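OBCA, Oxalate Biosynthetic Component A (PDB 4NNB) belongs to the oxalate biosynthetic component A family and pairs a family-specific N-terminal domain with a TIM-barrel domain that holds a magnesium ion and an oxaloacetate ion. Local coordinates at residues Ala122-Ile131 against Ala162-Ser171; Val308-Val316 against Tyr324-Phe335. All coordinates share one frame; numbering follows the deposited sequence.

Overall arrangement
Interaction 1 and interaction 2 lie on opposite sides of the chain's centre. Their centres are about 46 Å apart, and their nearest atoms stay about 29 Å apart. Along the chain, both segments of interaction 1 precede those of interaction 2. Interaction 1 packs helix 125-137 against helix 161-170 in the N-terminal domain of the family. Interaction 2 joins strand 308-311 and the loop after it to residues 324-327 and the start of helix 328-341, in the TIM barrel. They share no helix or strand. Interaction 2 contributes two residues to the oxaloacetate pocket and thus shapes part of it, while interaction 1 belongs to the packing of the N-terminal domain, remote from that site.

Interaction 1 of 2, residues Ala122-Ile131 against Ala162-Ser171; sequences ALSNKLARRI and ALIEAIEKES
Glu170 grips the start of helix 125-137 at Ser124 with both carboxylate oxygens. OE2 of Glu170 accepts from the backbone N of Ser124 at 2.8 Å, nearly straight at 171°. OE1 of Glu170 accepts from OG of Ser124 at 2.6 Å. Both oxygens use their syn lone pairs, so the two bonds fix the rotation of the carboxylate. Ser124 OG sits between its own backbone N and carbonyl carbon (chi1 60°). There it also accepts from Leu127 N at 3.2 Å, as the N-cap of the helix.

Beside this polar end, Leu127 is a knob among Leu163, Ala166, Ile167 and Glu170. Its CD1 branch meets Leu163 CD1 at 3.6 Å, and its CD2 branch lies 3.5 Å from Glu170 CD. Arg130 bends at chi3 and lays a guanidinium face over Leu163 CD1, which sits 3.7 Å above the centre of the plane. Deeper in, Ile131 CD1 touches Ile167 CD1 at 3.8 Å.

The two short helical segments run roughly antiparallel, at 141°, with axes 10.9 Å apart. Helix 172-180 follows directly, with Ser171 as its N-cap, and its Leu174 packs on Leu123 and Ile167.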
loop_
_atom_site.group_PDB
_atom_site.type_symbol
_atom_site.label_atom_id
_atom_site.label_comp_id
_atom_site.label_asym_id
_atom_site.label_seq_id
_atom_site.Cartn_x
_atom_site.Cartn_y
_atom_site.Cartn_z
ATOM N N ALA A 122 -6.867 29.183 0.019
ATOM C CA ALA A 122 -6.994 30.103 -1.103
ATOM C C ALA A 122 -7.119 29.362 -2.436
ATOM O O ALA A 122 -7.311 29.983 -3.485
ATOM C CB ALA A 122 -5.800 31.051 -1.134
ATOM N N LEU A 123 -7.013 28.035 -2.395
ATOM C CA LEU A 123 -6.988 27.256 -3.619
ATOM C C LEU A 123 -8.202 26.355 -3.751
ATOM O O LEU A 123 -8.918 26.108 -2.782
ATOM C CB LEU A 123 -5.716 26.406 -3.669
ATOM C CG LEU A 123 -4.442 27.177 -3.341
ATOM C CD1 LEU A 123 -3.260 26.234 -3.193
ATOM C CD2 LEU A 123 -4.180 28.187 -4.443
ATOM N N SER A 124 -8.417 25.860 -4.965
ATOM C CA SER A 124 -9.404 24.824 -5.204
ATOM C C SER A 124 -9.031 23.591 -4.390
ATOM O O SER A 124 -7.846 23.371 -4.096
ATOM C CB SER A 124 -9.416 24.456 -6.675
ATOM O OG SER A 124 -8.149 23.977 -7.081
ATOM N N ASN A 125 -10.031 22.793 -4.028
ATOM C CA ASN A 125 -9.778 21.572 -3.275
ATOM C C ASN A 125 -8.763 20.682 -3.970
ATOM O O ASN A 125 -7.872 20.136 -3.330
ATOM C CB ASN A 125 -11.074 20.803 -3.012
ATOM C CG ASN A 125 -11.890 21.411 -1.893
ATOM O OD1 ASN A 125 -11.409 22.271 -1.154
ATOM N ND2 ASN A 125 -13.134 20.956 -1.753
ATOM N N LYS A 126 -8.886 20.554 -5.285
ATOM C CA LYS A 126 -7.966 19.720 -6.043
ATOM C C LYS A 126 -6.515 20.193 -5.968
ATOM O O LYS A 126 -5.603 19.379 -5.807
ATOM C CB LYS A 126 -8.417 19.607 -7.501
ATOM C CG LYS A 126 -9.293 18.387 -7.770
ATOM C CD LYS A 126 -10.188 18.610 -8.978
ATOM C CE LYS A 126 -10.270 17.369 -9.851
ATOM N NZ LYS A 126 -8.957 17.076 -10.499
ATOM N N LEU A 127 -6.300 21.498 -6.101
ATOM C CA LEU A 127 -4.947 22.046 -6.053
ATOM C C LEU A 127 -4.365 21.905 -4.637
ATOM O O LEU A 127 -3.217 21.494 -4.464
ATOM C CB LEU A 127 -4.938 23.512 -6.515
ATOM C CG LEU A 127 -3.537 24.123 -6.664
ATOM C CD1 LEU A 127 -2.585 23.124 -7.307
ATOM C CD2 LEU A 127 -3.561 25.417 -7.474
ATOM N N ALA A 128 -5.166 22.233 -3.631
ATOM C CA ALA A 128 -4.742 22.072 -2.243
ATOM C C ALA A 128 -4.355 20.615 -1.921
ATOM O O ALA A 128 -3.335 20.378 -1.277
ATOM C CB ALA A 128 -5.820 22.575 -1.287
ATOM N N ARG A 129 -5.157 19.651 -2.382
ATOM C CA ARG A 129 -4.859 18.231 -2.161
ATOM C C ARG A 129 -3.525 17.851 -2.787
ATOM O O ARG A 129 -2.739 17.130 -2.184
ATOM C CB ARG A 129 -5.952 17.320 -2.742
ATOM C CG ARG A 129 -7.259 17.320 -1.994
ATOM C CD ARG A 129 -8.226 16.220 -2.480
ATOM N NE ARG A 129 -9.592 16.520 -2.057
ATOM C CZ ARG A 129 -10.605 16.783 -2.883
ATOM N NH1 ARG A 129 -10.433 16.756 -4.203
ATOM N NH2 ARG A 129 -11.800 17.062 -2.382
ATOM N N ARG A 130 -3.280 18.331 -4.002
ATOM C CA ARG A 130 -2.023 18.060 -4.688
ATOM C C ARG A 130 -0.830 18.520 -3.863
ATOM O O ARG A 130 0.161 17.795 -3.730
ATOM C CB ARG A 130 -1.979 18.774 -6.044
ATOM C CG ARG A 130 -2.445 17.941 -7.226
ATOM C CD ARG A 130 -2.426 18.779 -8.505
ATOM N NE ARG A 130 -1.147 18.714 -9.209
ATOM C CZ ARG A 130 -0.841 19.453 -10.272
ATOM N NH1 ARG A 130 -1.721 20.327 -10.748
ATOM N NH2 ARG A 130 0.345 19.321 -10.861
ATOM N N ILE A 131 -0.920 19.737 -3.330
ATOM C CA ILE A 131 0.170 20.309 -2.545
ATOM C C ILE A 131 0.328 19.551 -1.232
ATOM O O ILE A 131 1.447 19.180 -0.849
ATOM C CB ILE A 131 -0.066 21.803 -2.250
ATOM C CG1 ILE A 131 -0.092 22.593 -3.560
ATOM C CG2 ILE A 131 1.021 22.343 -1.346
ATOM C CD1 ILE A 131 -0.522 24.030 -3.403
ATOM N N ALA A 162 4.460 22.185 -13.411
ATOM C CA ALA A 162 3.007 22.076 -13.578
ATOM C C ALA A 162 2.234 22.440 -12.306
ATOM O O ALA A 162 1.145 23.018 -12.371
ATOM C CB ALA A 162 2.626 20.688 -14.055
ATOM N N LEU A 163 2.790 22.093 -11.150
ATOM C CA LEU A 163 2.177 22.482 -9.885
ATOM C C LEU A 163 2.334 23.985 -9.666
ATOM O O LEU A 163 1.393 24.664 -9.263
ATOM C CB LEU A 163 2.803 21.707 -8.725
ATOM C CG LEU A 163 2.102 21.882 -7.379
ATOM C CD1 LEU A 163 0.627 21.567 -7.532
ATOM C CD2 LEU A 163 2.730 20.962 -6.339
ATOM N N ILE A 164 3.530 24.500 -9.937
ATOM C CA ILE A 164 3.822 25.914 -9.730
ATOM C C ILE A 164 2.974 26.780 -10.657
ATOM O O ILE A 164 2.466 27.835 -10.258
ATOM C CB ILE A 164 5.316 26.206 -9.929
ATOM C CG1 ILE A 164 6.131 25.489 -8.852
ATOM C CG2 ILE A 164 5.583 27.698 -9.884
ATOM C CD1 ILE A 164 5.615 25.749 -7.428
ATOM N N GLU A 165 2.822 26.318 -11.895
ATOM C CA GLU A 165 1.987 26.999 -12.876
ATOM C C GLU A 165 0.529 27.046 -12.430
ATOM O O GLU A 165 -0.136 28.068 -12.580
ATOM C CB GLU A 165 2.138 26.345 -14.257
ATOM C CG GLU A 165 3.476 26.681 -14.906
ATOM C CD GLU A 165 3.888 25.710 -15.993
ATOM O OE1 GLU A 165 3.125 24.763 -16.297
ATOM O OE2 GLU A 165 4.996 25.897 -16.537
ATOM N N ALA A 166 0.038 25.955 -11.848
ATOM C CA ALA A 166 -1.345 25.932 -11.379
ATOM C C ALA A 166 -1.556 26.872 -10.186
ATOM O O ALA A 166 -2.603 27.515 -10.068
ATOM C CB ALA A 166 -1.786 24.517 -11.048
ATOM N N ILE A 167 -0.562 26.952 -9.307
ATOM C CA ILE A 167 -0.617 27.881 -8.183
ATOM C C ILE A 167 -0.625 29.322 -8.711
ATOM O O ILE A 167 -1.407 30.168 -8.268
ATOM C CB ILE A 167 0.603 27.688 -7.241
ATOM C CG1 ILE A 167 0.553 26.319 -6.550
ATOM C CG2 ILE A 167 0.700 28.834 -6.216
ATOM C CD1 ILE A 167 1.807 26.000 -5.748
ATOM N N GLU A 168 0.266 29.589 -9.660
ATOM C CA GLU A 168 0.375 30.903 -10.272
ATOM C C GLU A 168 -0.949 31.336 -10.898
ATOM O O GLU A 168 -1.335 32.493 -10.787
ATOM C CB GLU A 168 1.481 30.901 -11.320
ATOM C CG GLU A 168 1.723 32.256 -11.952
ATOM C CD GLU A 168 3.187 32.496 -12.254
ATOM O OE1 GLU A 168 3.906 31.518 -12.557
ATOM O OE2 GLU A 168 3.620 33.662 -12.177
ATOM N N LYS A 169 -1.652 30.402 -11.532
ATOM C CA LYS A 169 -2.968 30.717 -12.088
ATOM C C LYS A 169 -4.055 30.981 -11.033
ATOM O O LYS A 169 -4.818 31.942 -11.155
ATOM C CB LYS A 169 -3.423 29.630 -13.066
ATOM C CG LYS A 169 -2.831 29.746 -14.472
ATOM C CD LYS A 169 -3.246 31.052 -15.177
ATOM C CE LYS A 169 -2.134 32.104 -15.147
ATOM N NZ LYS A 169 -2.659 33.493 -15.322
ATOM N N GLU A 170 -4.133 30.134 -10.005
ATOM C CA GLU A 170 -5.166 30.295 -8.979
ATOM C C GLU A 170 -4.882 31.423 -7.993
ATOM O O GLU A 170 -5.803 32.080 -7.513
ATOM C CB GLU A 170 -5.388 28.984 -8.209
ATOM C CG GLU A 170 -6.095 27.900 -9.013
ATOM C CD GLU A 170 -6.681 26.801 -8.139
ATOM O OE1 GLU A 170 -6.960 25.703 -8.672
ATOM O OE2 GLU A 170 -6.873 27.030 -6.923
ATOM N N SER A 171 -3.613 31.633 -7.667
ATOM C CA SER A 171 -3.268 32.584 -6.620
ATOM C C SER A 171 -1.824 33.059 -6.756
ATOM O O SER A 171 -0.916 32.507 -6.128
ATOM C CB SER A 171 -3.496 31.971 -5.233
ATOM O OG SER A 171 -3.102 32.871 -4.209
HETATM O O HOH W 1 -7.194 32.497 -4.808
#

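Interaction 2 of 2, residues Val308-Val316 against Tyr324-Phe335; sequences VASLSPAAV and YDNAPDFLDAQF. With OAA (oxaloacetate ion), chain C.
Tyr324 pairs with Val316 as a single antiparallel hydrogen-bonded bridge. Val316 N donates to Tyr324 O at 2.9 Å, almost straight at 174°, and Tyr324 N donates back to Val316 O. The tyrosine ring lies alongside the valine, with Val316 CB over one face, offset toward the rim. Tyr324 CG stands between its backbone N and carbonyl carbon (chi1 51°), which folds the ring back beside Val316. Its OH lies 2.9 Å from O5 of the oxaloacetate ion, at the ring edge. A water links this OH with Ser312 OG and the ligand's O1.

Asp325 rests OD1 against the methyl of Ala315.

Asn326 points its side chain toward the loop 312-315. Its ND2 donates to Ala314 O at 2.9 Å, from above the carbonyl plane and with a bent angle of 144°. Its OD1 accepts a hydrogen bond from a water that also accepts from Ser312 N, and another from NH2 of Arg292.

In the helix, Leu331 CD1 presses on Pro313 CA at 3.5 Å, while its CD2 meets Leu311 CD2 at 4.0 Å. Gln334 NE2 reaches Ser310 O through a water, and its OE1 is held by Arg293. Phe335 presents a ring face to Leu311 CD1, 3.9 Å from the ring centroid, in a CH-pi contact.

Strand 308-311 lies between strands 273-276 and 344-349, parallel to both. The strand, loop and returning helix form a beta-alpha unit of the TIM barrel. Ser310 OG donates to ligand O1 at 2.5 Å, so the pocket lies at the strand's C-terminal end, as is usual in this fold.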
loop_
_atom_site.group_PDB
_atom_site.type_symbol
_atom_site.label_atom_id
_atom_site.label_comp_id
_atom_site.label_asym_id
_atom_site.label_seq_id
_atom_site.Cartn_x
_atom_site.Cartn_y
_atom_site.Cartn_z
ATOM N N VAL A 308 -1.036 -17.697 9.634
ATOM C CA VAL A 308 -1.803 -17.514 8.411
ATOM C C VAL A 308 -0.811 -17.242 7.293
ATOM O O VAL A 308 0.282 -16.728 7.542
ATOM C CB VAL A 308 -2.802 -16.337 8.559
ATOM C CG1 VAL A 308 -3.554 -16.041 7.246
ATOM C CG2 VAL A 308 -3.803 -16.619 9.687
ATOM N N ALA A 309 -1.165 -17.618 6.069
ATOM C CA ALA A 309 -0.386 -17.174 4.918
ATOM C C ALA A 309 -1.293 -17.076 3.709
ATOM O O ALA A 309 -2.277 -17.807 3.588
ATOM C CB ALA A 309 0.779 -18.102 4.640
ATOM N N SER A 310 -0.955 -16.182 2.792
ATOM C CA SER A 310 -1.845 -15.951 1.669
ATOM C C SER A 310 -1.791 -17.099 0.640
ATOM O O SER A 310 -0.767 -17.770 0.478
ATOM C CB SER A 310 -1.553 -14.594 1.027
ATOM O OG SER A 310 -0.301 -14.598 0.372
ATOM N N LEU A 311 -2.919 -17.332 -0.025
ATOM C CA LEU A 311 -3.033 -18.382 -1.039
ATOM C C LEU A 311 -4.050 -17.921 -2.087
ATOM O O LEU A 311 -5.179 -17.551 -1.747
ATOM C CB LEU A 311 -3.474 -19.703 -0.385
ATOM C CG LEU A 311 -3.415 -20.964 -1.252
ATOM C CD1 LEU A 311 -3.135 -22.201 -0.389
ATOM C CD2 LEU A 311 -4.704 -21.155 -2.055
ATOM N N SER A 312 -3.644 -17.924 -3.353
ATOM C CA SER A 312 -4.519 -17.514 -4.447
ATOM C C SER A 312 -4.664 -18.672 -5.437
ATOM O O SER A 312 -3.724 -18.990 -6.143
ATOM C CB SER A 312 -3.937 -16.295 -5.171
ATOM O OG SER A 312 -3.864 -15.156 -4.327
ATOM N N PRO A 313 -5.846 -19.299 -5.496
ATOM C CA PRO A 313 -5.950 -20.550 -6.259
ATOM C C PRO A 313 -6.333 -20.381 -7.741
ATOM O O PRO A 313 -7.139 -21.162 -8.263
ATOM C CB PRO A 313 -7.031 -21.332 -5.497
ATOM C CG PRO A 313 -7.921 -20.256 -4.909
ATOM C CD PRO A 313 -7.022 -19.063 -4.632
ATOM N N ALA A 314 -5.756 -19.367 -8.384
ATOM C CA ALA A 314 -5.798 -19.181 -9.828
ATOM C C ALA A 314 -4.715 -18.177 -10.143
ATOM O O ALA A 314 -4.217 -17.494 -9.233
ATOM C CB ALA A 314 -7.161 -18.634 -10.291
ATOM N N ALA A 315 -4.372 -18.063 -11.424
ATOM C CA ALA A 315 -3.471 -17.013 -11.885
ATOM C C ALA A 315 -4.038 -15.653 -11.486
ATOM O O ALA A 315 -5.255 -15.437 -11.547
ATOM C CB ALA A 315 -3.298 -17.084 -13.397
ATOM N N VAL A 316 -3.169 -14.741 -11.063
ATOM C CA VAL A 316 -3.606 -13.381 -10.728
ATOM C C VAL A 316 -3.068 -12.467 -11.825
ATOM O O VAL A 316 -1.863 -12.325 -11.972
ATOM C CB VAL A 316 -3.087 -12.944 -9.342
ATOM C CG1 VAL A 316 -3.490 -11.496 -9.048
ATOM C CG2 VAL A 316 -3.654 -13.851 -8.255
ATOM N N TYR A 324 0.958 -12.870 -11.453
ATOM C CA TYR A 324 1.734 -14.097 -11.248
ATOM C C TYR A 324 0.820 -15.316 -11.260
ATOM O O TYR A 324 -0.345 -15.256 -10.840
ATOM C CB TYR A 324 2.521 -14.056 -9.923
ATOM C CG TYR A 324 1.653 -13.699 -8.747
ATOM C CD1 TYR A 324 1.306 -12.379 -8.499
ATOM C CD2 TYR A 324 1.161 -14.680 -7.890
ATOM C CE1 TYR A 324 0.496 -12.033 -7.438
ATOM C CE2 TYR A 324 0.343 -14.337 -6.815
ATOM C CZ TYR A 324 0.023 -13.004 -6.604
ATOM O OH TYR A 324 -0.781 -12.622 -5.556
ATOM N N ASP A 325 1.367 -16.430 -11.726
ATOM C CA ASP A 325 0.601 -17.671 -11.830
ATOM C C ASP A 325 0.489 -18.362 -10.480
ATOM O O ASP A 325 1.316 -18.165 -9.580
ATOM C CB ASP A 325 1.271 -18.616 -12.841
ATOM C CG ASP A 325 0.338 -19.742 -13.321
ATOM O OD1 ASP A 325 -0.888 -19.678 -13.096
ATOM O OD2 ASP A 325 0.850 -20.684 -13.941
ATOM N N ASN A 326 -0.562 -19.155 -10.345
ATOM C CA ASN A 326 -0.672 -20.119 -9.275
ATOM C C ASN A 326 -1.214 -21.389 -9.906
ATOM O O ASN A 326 -2.421 -21.574 -9.978
ATOM C CB ASN A 326 -1.608 -19.610 -8.175
ATOM C CG ASN A 326 -1.111 -18.301 -7.541
ATOM O OD1 ASN A 326 -0.286 -18.315 -6.623
ATOM N ND2 ASN A 326 -1.599 -17.174 -8.052
ATOM N N ALA A 327 -0.317 -22.241 -10.390
ATOM C CA ALA A 327 -0.719 -23.434 -11.151
ATOM C C ALA A 327 -1.255 -24.553 -10.239
ATOM O O ALA A 327 -0.943 -24.579 -9.040
ATOM C CB ALA A 327 0.449 -23.928 -11.966
ATOM N N PRO A 328 -2.049 -25.492 -10.804
ATOM C CA PRO A 328 -2.566 -26.607 -10.001
ATOM C C PRO A 328 -1.487 -27.449 -9.294
ATOM O O PRO A 328 -1.721 -27.826 -8.150
ATOM C CB PRO A 328 -3.315 -27.457 -11.033
ATOM C CG PRO A 328 -3.735 -26.471 -12.085
ATOM C CD PRO A 328 -2.584 -25.518 -12.182
ATOM N N ASP A 329 -0.359 -27.745 -9.940
ATOM C CA ASP A 329 0.682 -28.546 -9.280
ATOM C C ASP A 329 1.334 -27.794 -8.116
ATOM O O ASP A 329 1.535 -28.345 -7.022
ATOM C CB ASP A 329 1.739 -29.077 -10.271
ATOM C CG ASP A 329 2.472 -27.975 -11.019
ATOM O OD1 ASP A 329 1.945 -26.849 -11.154
ATOM O OD2 ASP A 329 3.584 -28.241 -11.505
ATOM N N PHE A 330 1.646 -26.527 -8.351
ATOM C CA PHE A 330 2.114 -25.658 -7.279
ATOM C C PHE A 330 1.126 -25.620 -6.107
ATOM O O PHE A 330 1.518 -25.766 -4.943
ATOM C CB PHE A 330 2.323 -24.252 -7.813
ATOM C CG PHE A 330 2.509 -23.226 -6.736
ATOM C CD1 PHE A 330 3.638 -23.249 -5.930
ATOM C CD2 PHE A 330 1.554 -22.239 -6.526
ATOM C CE1 PHE A 330 3.824 -22.294 -4.936
ATOM C CE2 PHE A 330 1.734 -21.279 -5.532
ATOM C CZ PHE A 330 2.870 -21.306 -4.743
ATOM N N LEU A 331 -0.153 -25.430 -6.410
ATOM C CA LEU A 331 -1.164 -25.334 -5.356
ATOM C C LEU A 331 -1.318 -26.628 -4.561
ATOM O O LEU A 331 -1.526 -26.597 -3.339
ATOM C CB LEU A 331 -2.505 -24.859 -5.922
ATOM C CG LEU A 331 -2.478 -23.386 -6.343
ATOM C CD1 LEU A 331 -3.652 -23.044 -7.269
ATOM C CD2 LEU A 331 -2.482 -22.489 -5.104
ATOM N N ASP A 332 -1.197 -27.766 -5.238
ATOM C CA ASP A 332 -1.217 -29.059 -4.544
ATOM C C ASP A 332 -0.117 -29.109 -3.484
ATOM O O ASP A 332 -0.347 -29.549 -2.346
ATOM C CB ASP A 332 -1.063 -30.219 -5.534
ATOM C CG ASP A 332 -1.079 -31.583 -4.849
ATOM O OD1 ASP A 332 -2.110 -31.935 -4.243
ATOM O OD2 ASP A 332 -0.064 -32.310 -4.917
ATOM N N ALA A 333 1.069 -28.643 -3.864
ATOM C CA ALA A 333 2.217 -28.582 -2.965
ATOM C C ALA A 333 1.998 -27.583 -1.809
ATOM O O ALA A 333 2.313 -27.891 -0.652
ATOM C CB ALA A 333 3.484 -28.230 -3.750
ATOM N N GLN A 334 1.492 -26.388 -2.123
ATOM C CA GLN A 334 1.149 -25.408 -1.080
ATOM C C GLN A 334 0.207 -25.993 -0.040
ATOM O O GLN A 334 0.515 -25.981 1.157
ATOM C CB GLN A 334 0.506 -24.141 -1.680
ATOM C CG GLN A 334 1.453 -23.286 -2.504
ATOM C CD GLN A 334 2.650 -22.734 -1.713
ATOM O OE1 GLN A 334 3.679 -23.400 -1.580
ATOM N NE2 GLN A 334 2.527 -21.495 -1.218
ATOM N N PHE A 335 -0.945 -26.484 -0.489
ATOM C CA PHE A 335 -1.939 -27.013 0.439
ATOM C C PHE A 335 -1.351 -28.128 1.301
ATOM O O PHE A 335 -1.579 -28.146 2.513
ATOM C CB PHE A 335 -3.193 -27.512 -0.290
ATOM C CG PHE A 335 -4.213 -26.434 -0.579
ATOM C CD1 PHE A 335 -5.010 -25.934 0.430
ATOM C CD2 PHE A 335 -4.396 -25.955 -1.874
ATOM C CE1 PHE A 335 -5.962 -24.946 0.173
ATOM C CE2 PHE A 335 -5.348 -24.975 -2.146
ATOM C CZ PHE A 335 -6.131 -24.466 -1.115
HETATM O O1 OAA C . -0.783 -12.947 -1.454
HETATM O O2 OAA C . -0.066 -11.048 -0.438
HETATM O O4 OAA C . -0.428 -7.775 -4.514
HETATM O O5 OAA C . 0.179 -9.887 -5.192
HETATM O O3 OAA C . 0.064 -8.759 -1.887
HETATM C C1 OAA C . -0.565 -11.656 -1.480
HETATM C C2 OAA C . -0.909 -10.894 -2.741
HETATM C C3 OAA C . -0.292 -9.520 -2.878
HETATM C C4 OAA C . -0.160 -9.034 -4.267
HETATM O O HOH W 2 0.268 -19.990 -1.599
HETATM O O HOH W 3 -0.886 -18.595 -4.005
HETATM O O HOH W 4 -1.310 -14.162 -3.540
#